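Local coordinates for DNA polymerase III, gamma subunit-related protein (Thermotoga maritima, PDB 2GNO) that is of uncertain precise function but may bind DNA and is related to the clamp-loader gamma subunit of DNA polymerase III, at residues S186-E191 against C210-E215; A227-V232 against L285-I290; E158-E163 against L253-W258. All blocks are in the same frame, centred on the assembly; numbering follows the deposited sequence. Where two conformers were deposited one is given.

Contact 1 of 3, residues S186-E191 against C210-E215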
ATOM      1  N   SER A 186     -20.696  11.833  -3.488  1.00 46.55           N
ATOM      2  CA  SER A 186     -20.993  11.147  -4.762  1.00 46.92           C
ATOM      3  C   SER A 186     -21.143   9.632  -4.506  1.00 47.63           C
ATOM      4  O   SER A 186     -22.065   8.997  -5.014  1.00 48.49           O
ATOM      5  CB  SER A 186     -19.924  11.448  -5.824  1.00 47.78           C
ATOM      6  OG  SER A 186     -18.636  10.996  -5.442  1.00 47.99           O
ATOM      7  N   LEU A 187     -20.257   9.087  -3.671  1.00 47.04           N
ATOM      8  CA  LEU A 187     -20.311   7.680  -3.259  1.00 44.84           C
ATOM      9  C   LEU A 187     -21.545   7.416  -2.386  1.00 44.41           C
ATOM     10  O   LEU A 187     -22.102   6.326  -2.429  1.00 44.67           O
ATOM     11  CB  LEU A 187     -19.051   7.312  -2.474  1.00 44.59           C
ATOM     12  CG  LEU A 187     -17.740   7.368  -3.254  1.00 38.51           C
ATOM     13  CD1 LEU A 187     -16.550   7.368  -2.303  1.00 36.53           C
ATOM     14  CD2 LEU A 187     -17.672   6.236  -4.274  1.00 41.31           C
ATOM     15  N   LYS A 188     -21.952   8.406  -1.588  1.00 45.16           N
ATOM     16  CA  LYS A 188     -23.139   8.283  -0.720  1.00 47.10           C
ATOM     17  C   LYS A 188     -24.447   8.083  -1.508  1.00 47.36           C
ATOM     18  O   LYS A 188     -25.331   7.380  -1.044  1.00 48.98           O
ATOM     19  CB  LYS A 188     -23.269   9.495   0.213  1.00 47.63           C
ATOM     20  CG  LYS A 188     -24.206   9.279   1.380  1.00 48.50           C
ATOM     21  CD  LYS A 188     -24.317  10.495   2.283  1.00 50.89           C
ATOM     22  CE  LYS A 188     -25.087  10.164   3.571  1.00 51.42           C
ATOM     23  NZ  LYS A 188     -26.456   9.615   3.335  1.00 55.03           N
ATOM     24  N   VAL A 189     -24.540   8.689  -2.693  1.00 47.68           N
ATOM     25  CA  VAL A 189     -25.722   8.620  -3.573  1.00 47.13           C
ATOM     26  C   VAL A 189     -25.623   7.522  -4.653  1.00 45.12           C
ATOM     27  O   VAL A 189     -26.634   7.105  -5.219  1.00 43.81           O
ATOM     28  CB  VAL A 189     -25.952  10.036  -4.231  1.00 48.75           C
ATOM     29  CG1 VAL A 189     -27.083  10.035  -5.286  1.00 51.28           C
ATOM     30  CG2 VAL A 189     -26.226  11.086  -3.132  1.00 49.31           C
ATOM     31  N   LEU A 190     -24.413   7.030  -4.900  1.00 43.70           N
ATOM     32  CA  LEU A 190     -24.158   6.013  -5.919  1.00 42.43           C
ATOM     33  C   LEU A 190     -24.912   4.705  -5.686  1.00 41.75           C
ATOM     34  O   LEU A 190     -25.128   4.326  -4.560  1.00 43.07           O
ATOM     35  CB  LEU A 190     -22.647   5.743  -5.962  1.00 42.11           C
ATOM     36  CG  LEU A 190     -22.037   4.868  -7.034  1.00 39.97           C
ATOM     37  CD1 LEU A 190     -22.292   5.490  -8.398  1.00 41.45           C
ATOM     38  CD2 LEU A 190     -20.534   4.746  -6.775  1.00 38.63           C
ATOM     39  N   GLU A 191     -25.307   4.020  -6.756  1.00 41.80           N
ATOM     40  CA  GLU A 191     -26.040   2.746  -6.655  1.00 42.67           C
ATOM     41  C   GLU A 191     -25.091   1.666  -6.142  1.00 41.63           C
ATOM     42  O   GLU A 191     -23.910   1.693  -6.485  1.00 40.12           O
ATOM     43  CB  GLU A 191     -26.592   2.313  -8.024  1.00 43.32           C
ATOM     44  CG  GLU A 191     -27.543   3.320  -8.700  1.00 45.64           C
ATOM     45  N   CYS A 210     -14.983   1.694   0.421  1.00 28.10           N
ATOM     46  CA  CYS A 210     -15.058   0.732   1.540  1.00 27.76           C
ATOM     47  C   CYS A 210     -15.774   1.362   2.738  1.00 28.63           C
ATOM     48  O   CYS A 210     -16.615   0.713   3.332  1.00 32.48           O
ATOM     49  CB  CYS A 210     -13.709   0.158   1.920  1.00 26.87           C
ATOM     50  SG  CYS A 210     -13.200  -1.080   0.717  1.00 31.27           S
ATOM     51  N   ARG A 211     -15.413   2.597   3.088  0.50 29.25           N
ATOM     52  CA  ARG A 211     -16.063   3.318   4.187  0.50 28.04           C
ATOM     53  C   ARG A 211     -17.567   3.424   3.944  0.50 30.20           C
ATOM     54  O   ARG A 211     -18.367   3.173   4.847  0.50 29.56           O
ATOM     55  CB  ARG A 211     -15.469   4.719   4.386  0.50 28.86           C
ATOM     56  CG  ARG A 211     -14.129   4.734   5.103  0.50 30.08           C
ATOM     57  CD  ARG A 211     -13.594   6.142   5.382  0.50 30.47           C
ATOM     58  NE  ARG A 211     -14.522   7.004   6.140  0.50 34.66           N
ATOM     59  CZ  ARG A 211     -15.402   7.884   5.625  0.50 33.10           C
ATOM     60  NH1 ARG A 211     -15.555   8.073   4.315  0.50 33.20           N
ATOM     61  NH2 ARG A 211     -16.161   8.592   6.438  0.50 35.11           N
ATOM     62  N   GLU A 212     -17.939   3.784   2.719  1.00 29.98           N
ATOM     63  CA  GLU A 212     -19.332   3.899   2.329  1.00 30.89           C
ATOM     64  C   GLU A 212     -20.086   2.574   2.379  1.00 31.28           C
ATOM     65  O   GLU A 212     -21.233   2.545   2.820  1.00 32.18           O
ATOM     66  CB  GLU A 212     -19.426   4.499   0.929  1.00 30.48           C
ATOM     67  CG  GLU A 212     -20.822   4.641   0.347  1.00 31.41           C
ATOM     68  CD  GLU A 212     -21.734   5.477   1.189  1.00 38.24           C
ATOM     69  OE1 GLU A 212     -21.283   6.448   1.836  1.00 36.88           O
ATOM     70  OE2 GLU A 212     -22.937   5.185   1.154  1.00 33.04           O
ATOM     71  N   LEU A 213     -19.468   1.492   1.922  1.00 32.86           N
ATOM     72  CA  LEU A 213     -20.134   0.199   1.968  1.00 31.45           C
ATOM     73  C   LEU A 213     -20.373  -0.209   3.441  1.00 30.81           C
ATOM     74  O   LEU A 213     -21.421  -0.773   3.758  1.00 31.16           O
ATOM     75  CB  LEU A 213     -19.312  -0.874   1.253  1.00 31.98           C
ATOM     76  CG  LEU A 213     -19.996  -2.250   1.155  1.00 30.80           C
ATOM     77  CD1 LEU A 213     -21.282  -2.178   0.350  1.00 33.01           C
ATOM     78  CD2 LEU A 213     -19.093  -3.322   0.629  1.00 26.85           C
ATOM     79  N   LEU A 214     -19.407   0.059   4.322  1.00 29.45           N
ATOM     80  CA  LEU A 214     -19.563  -0.272   5.739  1.00 30.51           C
ATOM     81  C   LEU A 214     -20.684   0.495   6.383  1.00 32.28           C
ATOM     82  O   LEU A 214     -21.400  -0.065   7.232  1.00 29.57           O
ATOM     83  CB  LEU A 214     -18.296  -0.030   6.530  1.00 30.99           C
ATOM     84  CG  LEU A 214     -17.179  -1.009   6.240  1.00 40.14           C
ATOM     85  CD1 LEU A 214     -15.880  -0.532   6.852  1.00 45.18           C
ATOM     86  CD2 LEU A 214     -17.540  -2.419   6.731  1.00 48.40           C
ATOM     87  N   GLU A 215     -20.805   1.770   6.009  1.00 32.09           N
ATOM     88  CA  GLU A 215     -21.853   2.634   6.517  1.00 33.14           C
ATOM     89  C   GLU A 215     -23.211   2.107   6.074  1.00 32.81           C
ATOM     90  O   GLU A 215     -24.160   2.200   6.831  1.00 35.12           O
ATOM     91  CB  GLU A 215     -21.635   4.105   6.083  1.00 31.05           C
ATOM     92  CG  GLU A 215     -22.600   5.138   6.699  1.00 35.33           C
ATOM     93  CD  GLU A 215     -22.471   5.301   8.208  1.00 35.35           C
ATOM     94  OE1 GLU A 215     -21.563   4.726   8.836  1.00 42.73           O
ATOM     95  OE2 GLU A 215     -23.297   6.021   8.779  1.00 43.21           O
TER
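Glu212 reaches across to the last turn of helix 166-189 and lies against the backbone of Leu187 and Lys188. Its CG is anti to its backbone N (chi1 178°), and a bend at chi2 (58°) turns the carboxylate over Lys188. CG sits 3.5 Å from Leu187 O. OE2 comes within 3.6 Å of Lys188 CA, and OE1 is 4.0 Å from Lys188 CB. The contact is thus van der Waals in kind. The side chain of Lys188 crosses that of Glu212 at about a right angle and then leads away. Its NZ stays 6.1 Å from Glu212 OE2, so the opposite charges do not touch. The carboxylate is instead paired through OE2 with Arg216 NE, while Arg216 NH2 donates a hydrogen bond to Leu190 O. With an alanine here, Arg216 would probably lose this charged mate and a gap would be likely to open beside the Leu187 carbonyl. Glu212 and Lys188 also line a pocket holding a 2-ethoxyethanol molecule. Here the end of lid helix 166-189 meets helix 203-219. Short helix 192-195 lies alongside, with Leu195 against Leu187 and Glu212, and helix 239-254 packs on Cys210 and Leu214.

Contact 2 of 3, residues A227-V232 against L285-I290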
ATOM      1  N   ALA A 227     -30.387  -8.763   2.521  1.00 31.31           N
ATOM      2  CA  ALA A 227     -30.621  -8.536   1.122  1.00 32.43           C
ATOM      3  C   ALA A 227     -29.359  -7.851   0.613  1.00 32.96           C
ATOM      4  O   ALA A 227     -28.806  -8.264  -0.414  1.00 34.00           O
ATOM      5  CB  ALA A 227     -31.855  -7.671   0.902  1.00 34.93           C
ATOM      6  N   LEU A 228     -28.876  -6.838   1.349  1.00 32.49           N
ATOM      7  CA  LEU A 228     -27.647  -6.133   0.968  1.00 30.86           C
ATOM      8  C   LEU A 228     -26.482  -7.112   0.977  1.00 30.47           C
ATOM      9  O   LEU A 228     -25.690  -7.133   0.059  1.00 31.26           O
ATOM     10  CB  LEU A 228     -27.354  -4.979   1.938  1.00 32.81           C
ATOM     11  CG  LEU A 228     -26.132  -4.098   1.648  1.00 35.05           C
ATOM     12  CD1 LEU A 228     -26.202  -3.461   0.254  1.00 40.41           C
ATOM     13  CD2 LEU A 228     -25.998  -3.046   2.704  1.00 35.68           C
ATOM     14  N   PHE A 229     -26.386  -7.925   2.024  1.00 31.41           N
ATOM     15  CA  PHE A 229     -25.307  -8.911   2.142  1.00 33.10           C
ATOM     16  C   PHE A 229     -25.270  -9.881   0.972  1.00 33.47           C
ATOM     17  O   PHE A 229     -24.196 -10.138   0.429  1.00 34.96           O
ATOM     18  CB  PHE A 229     -25.442  -9.685   3.443  1.00 32.48           C
ATOM     19  CG  PHE A 229     -24.321 -10.632   3.700  1.00 36.07           C
ATOM     20  CD1 PHE A 229     -23.155 -10.180   4.291  1.00 37.83           C
ATOM     21  CD2 PHE A 229     -24.447 -11.981   3.404  1.00 34.74           C
ATOM     22  CE1 PHE A 229     -22.129 -11.046   4.560  1.00 39.05           C
ATOM     23  CE2 PHE A 229     -23.422 -12.850   3.666  1.00 35.24           C
ATOM     24  CZ  PHE A 229     -22.261 -12.377   4.238  1.00 38.81           C
ATOM     25  N   ASP A 230     -26.434 -10.414   0.591  1.00 36.65           N
ATOM     26  CA  ASP A 230     -26.535 -11.345  -0.556  1.00 38.22           C
ATOM     27  C   ASP A 230     -26.093 -10.672  -1.854  1.00 40.09           C
ATOM     28  O   ASP A 230     -25.348 -11.273  -2.636  1.00 39.22           O
ATOM     29  CB  ASP A 230     -27.945 -11.919  -0.701  1.00 37.91           C
ATOM     30  CG  ASP A 230     -28.332 -12.852   0.455  1.00 43.76           C
ATOM     31  OD1 ASP A 230     -27.444 -13.281   1.229  1.00 41.48           O
ATOM     32  OD2 ASP A 230     -29.539 -13.148   0.592  1.00 50.56           O
ATOM     33  N   GLN A 231     -26.516  -9.421  -2.057  1.00 39.72           N
ATOM     34  CA  GLN A 231     -26.115  -8.657  -3.245  1.00 38.86           C
ATOM     35  C   GLN A 231     -24.585  -8.467  -3.295  1.00 37.61           C
ATOM     36  O   GLN A 231     -23.989  -8.538  -4.365  1.00 37.72           O
ATOM     37  CB  GLN A 231     -26.810  -7.297  -3.258  1.00 38.75           C
ATOM     38  CG  GLN A 231     -26.505  -6.407  -4.460  1.00 40.64           C
ATOM     39  CD  GLN A 231     -27.218  -5.059  -4.404  1.00 44.59           C
ATOM     40  OE1 GLN A 231     -27.707  -4.624  -3.354  1.00 48.70           O
ATOM     41  NE2 GLN A 231     -27.253  -4.380  -5.536  1.00 47.80           N
ATOM     42  N   VAL A 232     -23.963  -8.205  -2.148  1.00 36.38           N
ATOM     43  CA  VAL A 232     -22.519  -8.017  -2.105  1.00 35.99           C
ATOM     44  C   VAL A 232     -21.759  -9.329  -2.300  1.00 36.72           C
ATOM     45  O   VAL A 232     -20.790  -9.358  -3.039  1.00 38.51           O
ATOM     46  CB  VAL A 232     -22.069  -7.311  -0.808  1.00 35.47           C
ATOM     47  CG1 VAL A 232     -20.543  -7.253  -0.695  1.00 35.53           C
ATOM     48  CG2 VAL A 232     -22.648  -5.896  -0.759  1.00 32.03           C
ATOM     49  N   LEU A 285     -19.072 -16.462   5.824  1.00 33.66           N
ATOM     50  CA  LEU A 285     -19.219 -16.496   7.279  1.00 33.93           C
ATOM     51  C   LEU A 285     -18.367 -15.401   7.923  1.00 30.34           C
ATOM     52  O   LEU A 285     -18.821 -14.723   8.841  1.00 30.61           O
ATOM     53  CB  LEU A 285     -18.768 -17.849   7.817  1.00 32.50           C
ATOM     54  CG  LEU A 285     -18.859 -18.120   9.307  1.00 40.27           C
ATOM     55  CD1 LEU A 285     -20.318 -18.120   9.776  1.00 47.61           C
ATOM     56  CD2 LEU A 285     -18.190 -19.453   9.579  1.00 45.77           C
ATOM     57  N   THR A 286     -17.133 -15.232   7.447  1.00 29.63           N
ATOM     58  CA  THR A 286     -16.248 -14.212   8.002  1.00 27.35           C
ATOM     59  C   THR A 286     -16.778 -12.797   7.726  1.00 29.60           C
ATOM     60  O   THR A 286     -16.785 -11.960   8.640  1.00 27.59           O
ATOM     61  CB  THR A 286     -14.791 -14.351   7.485  1.00 27.79           C
ATOM     62  OG1 THR A 286     -14.280 -15.656   7.804  1.00 30.18           O
ATOM     63  CG2 THR A 286     -13.894 -13.290   8.105  1.00 27.30           C
ATOM     64  N   LEU A 287     -17.193 -12.536   6.482  1.00 28.97           N
ATOM     65  CA  LEU A 287     -17.724 -11.219   6.098  1.00 29.51           C
ATOM     66  C   LEU A 287     -18.951 -10.880   6.953  1.00 27.70           C
ATOM     67  O   LEU A 287     -19.043  -9.804   7.499  1.00 32.14           O
ATOM     68  CB  LEU A 287     -18.058 -11.173   4.603  1.00 29.26           C
ATOM     69  CG  LEU A 287     -18.497  -9.810   4.010  1.00 34.07           C
ATOM     70  CD1 LEU A 287     -17.402  -8.789   4.120  1.00 40.05           C
ATOM     71  CD2 LEU A 287     -18.870  -9.980   2.560  1.00 40.65           C
HETATM   72  N   MSE A 288     -19.856 -11.842   7.103  1.00 29.88           N
HETATM   73  CA  MSE A 288     -21.041 -11.685   7.922  1.00 28.15           C
HETATM   74  C   MSE A 288     -20.702 -11.267   9.333  1.00 27.68           C
HETATM   75  O   MSE A 288     -21.308 -10.348   9.875  1.00 31.46           O
HETATM   76  CB  MSE A 288     -21.793 -13.012   8.024  1.00 28.88           C
HETATM   77  CG  MSE A 288     -23.104 -12.863   8.740  1.00 33.90           C
HETATM   78 SE   MSE A 288     -24.007 -14.518   8.811  0.75 37.00          SE
HETATM   79  CE  MSE A 288     -22.945 -15.485  10.152  1.00 39.28           C
ATOM     80  N   ASN A 289     -19.727 -11.950   9.920  1.00 29.16           N
ATOM     81  CA  ASN A 289     -19.312 -11.665  11.287  1.00 29.21           C
ATOM     82  C   ASN A 289     -18.654 -10.295  11.476  1.00 28.71           C
ATOM     83  O   ASN A 289     -18.994  -9.629  12.424  1.00 31.56           O
ATOM     84  CB  ASN A 289     -18.442 -12.804  11.835  1.00 28.45           C
ATOM     85  CG  ASN A 289     -19.234 -14.109  12.080  1.00 37.97           C
ATOM     86  OD1 ASN A 289     -20.377 -14.099  12.549  1.00 35.73           O
ATOM     87  ND2 ASN A 289     -18.578 -15.231  11.851  1.00 36.59           N
ATOM     88  N   ILE A 290     -17.736  -9.883  10.599  1.00 28.11           N
ATOM     89  CA  ILE A 290     -17.075  -8.566  10.757  1.00 30.97           C
ATOM     90  C   ILE A 290     -18.094  -7.424  10.603  1.00 29.71           C
ATOM     91  O   ILE A 290     -18.083  -6.465  11.368  1.00 30.06           O
ATOM     92  CB  ILE A 290     -15.839  -8.365   9.813  1.00 30.48           C
ATOM     93  CG1 ILE A 290     -16.209  -8.233   8.324  1.00 35.25           C
ATOM     94  CG2 ILE A 290     -14.821  -9.490  10.017  1.00 29.96           C
ATOM     95  CD1 ILE A 290     -15.023  -7.957   7.412  1.00 29.80           C
TER
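The ring of Phe229 meets Leu287 and Met288 with ring atoms CE1 and CZ, and both residues approach it obliquely. Ring atom CE1 is 3.5 Å from Met288 N and 3.9 Å from Leu287 CG. The neighbouring ring atom CZ lies 3.9 Å from Met288 CB. At the ring edge, in the ring plane, is OD1 of Asp230, the next residue in the helix.

With chi1 at -175°, the Phe229 ring extends out from helix 225-235 to the backbone of helix 283-298, where it comes to rest against the start of two side chains. Leu287 brings CB, CG and CD2 to the same ring atom, and its CD2 is 4.0 Å from Phe229 CE1. Met288, modelled as selenomethionine, touches with CB, and its side chain and that of Phe229 cross at about a right angle. The Met288 chain bends at chi3 (73°), and its end leads away from Phe229. Val232, about one turn after Phe229, also points its CB toward helix 283-298 and comes close without reaching contact distance.

The contact joins two helices of the C-terminal domain. Phe217 of helix 203-219 packs on both Phe229 and Val232, and Leu248 of helix 239-254 packs on Leu287. The side chains meet carbon to carbon, while the closest approach is that of the ring to Met288 N, which is not a hydrogen bond. The chemistry is therefore that of a buried hydrophobic joint, held by shape and burial of apolar surface, with no charge pairing between the two segments.

Contact 3 of 3, residues E158-E163 against L253-W258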
ATOM      1  N   GLU A 158     -11.598  12.441  10.367  1.00 39.12           N
ATOM      2  CA  GLU A 158     -12.680  11.603   9.834  1.00 37.54           C
ATOM      3  C   GLU A 158     -12.179  10.462   8.925  1.00 37.62           C
ATOM      4  O   GLU A 158     -12.922   9.529   8.613  1.00 35.88           O
ATOM      5  CB  GLU A 158     -13.631  12.555   9.094  1.00 38.29           C
ATOM      6  CG  GLU A 158     -14.935  12.000   8.571  1.00 46.88           C
ATOM      7  CD  GLU A 158     -15.937  13.111   8.174  1.00 57.22           C
ATOM      8  OE1 GLU A 158     -16.014  14.169   8.852  1.00 55.95           O
ATOM      9  OE2 GLU A 158     -16.698  12.906   7.205  1.00 60.22           O
ATOM     10  N   LEU A 159     -10.907  10.513   8.519  1.00 37.12           N
ATOM     11  CA  LEU A 159     -10.294   9.514   7.642  1.00 33.60           C
ATOM     12  C   LEU A 159      -8.971   9.053   8.259  1.00 34.41           C
ATOM     13  O   LEU A 159      -7.903   9.443   7.788  1.00 35.82           O
ATOM     14  CB  LEU A 159     -10.083  10.157   6.283  1.00 34.21           C
ATOM     15  CG  LEU A 159     -11.345  10.649   5.576  1.00 35.87           C
ATOM     16  CD1 LEU A 159     -10.952  11.410   4.321  1.00 43.75           C
ATOM     17  CD2 LEU A 159     -12.299   9.509   5.260  1.00 41.14           C
ATOM     18  N   PRO A 160      -9.025   8.208   9.305  1.00 35.51           N
ATOM     19  CA  PRO A 160      -7.815   7.740   9.982  1.00 37.70           C
ATOM     20  C   PRO A 160      -6.720   7.063   9.141  1.00 40.42           C
ATOM     21  O   PRO A 160      -5.565   7.081   9.568  1.00 41.59           O
ATOM     22  CB  PRO A 160      -8.361   6.759  11.019  1.00 37.75           C
ATOM     23  CG  PRO A 160      -9.731   7.204  11.264  1.00 33.40           C
ATOM     24  CD  PRO A 160     -10.220   7.603   9.925  1.00 37.07           C
ATOM     25  N   LEU A 161      -7.058   6.474   7.987  1.00 41.88           N
ATOM     26  CA  LEU A 161      -6.038   5.829   7.130  1.00 43.69           C
ATOM     27  C   LEU A 161      -4.971   6.777   6.591  1.00 43.94           C
ATOM     28  O   LEU A 161      -3.839   6.336   6.349  1.00 44.98           O
ATOM     29  CB  LEU A 161      -6.674   5.131   5.911  1.00 43.98           C
ATOM     30  CG  LEU A 161      -5.785   4.483   4.806  1.00 46.14           C
ATOM     31  CD1 LEU A 161      -4.830   3.398   5.331  1.00 47.72           C
ATOM     32  CD2 LEU A 161      -6.646   3.894   3.712  1.00 47.14           C
ATOM     33  N   LEU A 162      -5.317   8.056   6.427  1.00 42.02           N
ATOM     34  CA  LEU A 162      -4.405   9.041   5.854  1.00 41.45           C
ATOM     35  C   LEU A 162      -3.103   9.203   6.615  1.00 43.30           C
ATOM     36  O   LEU A 162      -2.066   9.418   6.007  1.00 43.00           O
ATOM     37  CB  LEU A 162      -5.084  10.396   5.648  1.00 39.07           C
ATOM     38  CG  LEU A 162      -6.418  10.442   4.902  1.00 35.96           C
ATOM     39  CD1 LEU A 162      -6.768  11.890   4.580  1.00 37.92           C
ATOM     40  CD2 LEU A 162      -6.416   9.626   3.656  1.00 37.82           C
ATOM     41  N   GLU A 163      -3.155   9.077   7.932  1.00 44.87           N
ATOM     42  CA  GLU A 163      -1.971   9.184   8.771  1.00 46.88           C
ATOM     43  C   GLU A 163      -0.977   8.020   8.561  1.00 46.79           C
ATOM     44  O   GLU A 163       0.189   8.160   8.922  1.00 44.36           O
ATOM     45  CB  GLU A 163      -2.388   9.296  10.249  1.00 47.49           C
ATOM     46  CG  GLU A 163      -1.237   9.649  11.211  1.00 54.83           C
ATOM     47  CD  GLU A 163      -1.679   9.904  12.640  1.00 60.48           C
ATOM     48  OE1 GLU A 163      -2.896   9.856  12.923  1.00 67.90           O
ATOM     49  OE2 GLU A 163      -0.789  10.145  13.488  1.00 56.93           O
ATOM     50  N   LEU A 253     -11.402  -2.296  12.411  1.00 33.25           N
ATOM     51  CA  LEU A 253     -10.467  -2.235  13.532  1.00 35.65           C
ATOM     52  C   LEU A 253     -10.016  -0.839  13.847  1.00 37.38           C
ATOM     53  O   LEU A 253     -10.168  -0.387  14.968  1.00 37.64           O
ATOM     54  CB  LEU A 253      -9.185  -3.049  13.306  1.00 36.31           C
ATOM     55  CG  LEU A 253      -9.158  -4.547  13.562  1.00 37.52           C
ATOM     56  CD1 LEU A 253      -7.795  -5.094  13.218  1.00 37.67           C
ATOM     57  CD2 LEU A 253      -9.459  -4.820  15.042  1.00 40.53           C
ATOM     58  N   HIS A 254      -9.468  -0.162  12.841  1.00 39.80           N
ATOM     59  CA  HIS A 254      -8.919   1.179  13.027  1.00 42.17           C
ATOM     60  C   HIS A 254      -9.926   2.304  13.146  1.00 43.48           C
ATOM     61  O   HIS A 254      -9.557   3.356  13.653  1.00 46.12           O
ATOM     62  CB  HIS A 254      -7.889   1.503  11.932  1.00 39.45           C
ATOM     63  CG  HIS A 254      -6.712   0.581  11.931  1.00 46.88           C
ATOM     64  ND1 HIS A 254      -6.653  -0.551  11.145  1.00 54.10           N
ATOM     65  CD2 HIS A 254      -5.557   0.609  12.637  1.00 54.48           C
ATOM     66  CE1 HIS A 254      -5.510  -1.178  11.363  1.00 55.19           C
ATOM     67  NE2 HIS A 254      -4.825  -0.493  12.261  1.00 58.08           N
ATOM     68  N   GLU A 255     -11.175   2.097  12.727  1.00 43.90           N
ATOM     69  CA  GLU A 255     -12.185   3.166  12.787  1.00 44.97           C
ATOM     70  C   GLU A 255     -13.349   2.908  13.765  1.00 45.94           C
ATOM     71  O   GLU A 255     -14.506   3.192  13.465  1.00 47.50           O
ATOM     72  CB  GLU A 255     -12.660   3.494  11.363  1.00 44.13           C
ATOM     73  CG  GLU A 255     -11.472   3.762  10.413  1.00 36.33           C
ATOM     74  CD  GLU A 255     -11.862   4.339   9.059  1.00 36.34           C
ATOM     75  OE1 GLU A 255     -13.059   4.538   8.799  1.00 49.90           O
ATOM     76  OE2 GLU A 255     -10.964   4.577   8.238  1.00 37.49           O
ATOM     77  N   ASN A 256     -12.984   2.392  14.941  1.00 46.59           N
ATOM     78  CA  ASN A 256     -13.861   2.058  16.080  1.00 45.64           C
ATOM     79  C   ASN A 256     -12.969   1.980  17.320  1.00 45.44           C
ATOM     80  O   ASN A 256     -11.774   1.724  17.189  1.00 45.22           O
ATOM     81  CB  ASN A 256     -14.519   0.669  15.931  1.00 46.33           C
ATOM     82  CG  ASN A 256     -15.765   0.654  15.048  1.00 46.53           C
ATOM     83  OD1 ASN A 256     -16.752   1.322  15.348  1.00 48.71           O
ATOM     84  ND2 ASN A 256     -15.779  -0.227  14.056  1.00 42.62           N
ATOM     85  N   THR A 257     -13.539   2.182  18.503  1.00 45.50           N
ATOM     86  CA  THR A 257     -12.792   2.079  19.773  1.00 47.00           C
ATOM     87  C   THR A 257     -13.235   0.774  20.442  1.00 46.45           C
ATOM     88  O   THR A 257     -14.401   0.390  20.317  1.00 44.78           O
ATOM     89  CB  THR A 257     -13.023   3.291  20.686  1.00 47.76           C
ATOM     90  OG1 THR A 257     -14.409   3.388  21.035  1.00 51.31           O
ATOM     91  CG2 THR A 257     -12.577   4.565  19.978  1.00 50.22           C
ATOM     92  N   TRP A 258     -12.320   0.109  21.156  1.00 46.71           N
ATOM     93  CA  TRP A 258     -12.610  -1.195  21.778  1.00 46.42           C
ATOM     94  C   TRP A 258     -12.268  -1.344  23.276  1.00 48.33           C
ATOM     95  O   TRP A 258     -11.403  -2.144  23.657  1.00 49.54           O
ATOM     96  CB  TRP A 258     -11.857  -2.256  20.971  1.00 44.41           C
ATOM     97  CG  TRP A 258     -12.089  -2.193  19.476  1.00 40.97           C
ATOM     98  CD1 TRP A 258     -11.293  -1.577  18.559  1.00 40.90           C
ATOM     99  CD2 TRP A 258     -13.170  -2.778  18.732  1.00 36.09           C
ATOM    100  NE1 TRP A 258     -11.809  -1.736  17.305  1.00 39.75           N
ATOM    101  CE2 TRP A 258     -12.959  -2.466  17.380  1.00 34.80           C
ATOM    102  CE3 TRP A 258     -14.301  -3.525  19.081  1.00 33.89           C
ATOM    103  CZ2 TRP A 258     -13.830  -2.874  16.376  1.00 33.46           C
ATOM    104  CZ3 TRP A 258     -15.163  -3.918  18.091  1.00 34.98           C
ATOM    105  CH2 TRP A 258     -14.925  -3.594  16.750  1.00 34.79           C
TER
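Pro160 and Glu255 meet where the AAA+ lid faces the helical C-terminal domain. The van der Waals part is small. The proline ring lies against the stem of the glutamate, with Pro160 CG 4.0 Å from Glu255 CG. Pro160 CD is 3.5 Å from Glu255 OE2, a carbon-to-oxygen approach at the end of the chain. Glu255 puts CG beside its own backbone N (chi1 -51°) and runs extended from there, which brings the carboxylate alongside the proline. His254 O only brushes Pro160 CB.

The polar links between the two sides run through helix 203-219. Tyr207, whose side chain also packs on Pro160, has its OH hydrogen-bonded to Glu255 OE2 and to Leu161 N, so one hydroxyl ties both sides together. Glu255 OE1 also makes a long, weak ion pair with Arg211 NE. The contact lies at the surface, and an unidentified ligand sits near Leu161.

Within 253-258, a hydrogen bond spans the turn that follows helix 239-254. Trp258 NE1 donates to Leu253 O over 3.2 Å, nearly straight at 166°. The donor lies in the carbonyl plane on a lone pair, and the acceptor lies in the plane of the indole.

How the contacts relate
The N-terminal parallel sheet lies before every contact in the chain. Contact 3 opens first, at 158-163, just ahead of helix 166-189. Contact 1 follows at the end of that helix and closes at 210-215, inside the loop of contact 3. Contact 2 opens at 227-232. Contact 3 then closes at 253-258 and contact 2 at 285-290, so these two cross. Contacts 1 and 3 both tie the lid to the C-terminal domain. Contact 2 lies within that domain. Arg211 joins contacts 1 and 3 by packing on Leu159 and Glu255. Contacts 1 and 2 touch where Leu213 packs on Val232. Contacts 2 and 3 do not meet.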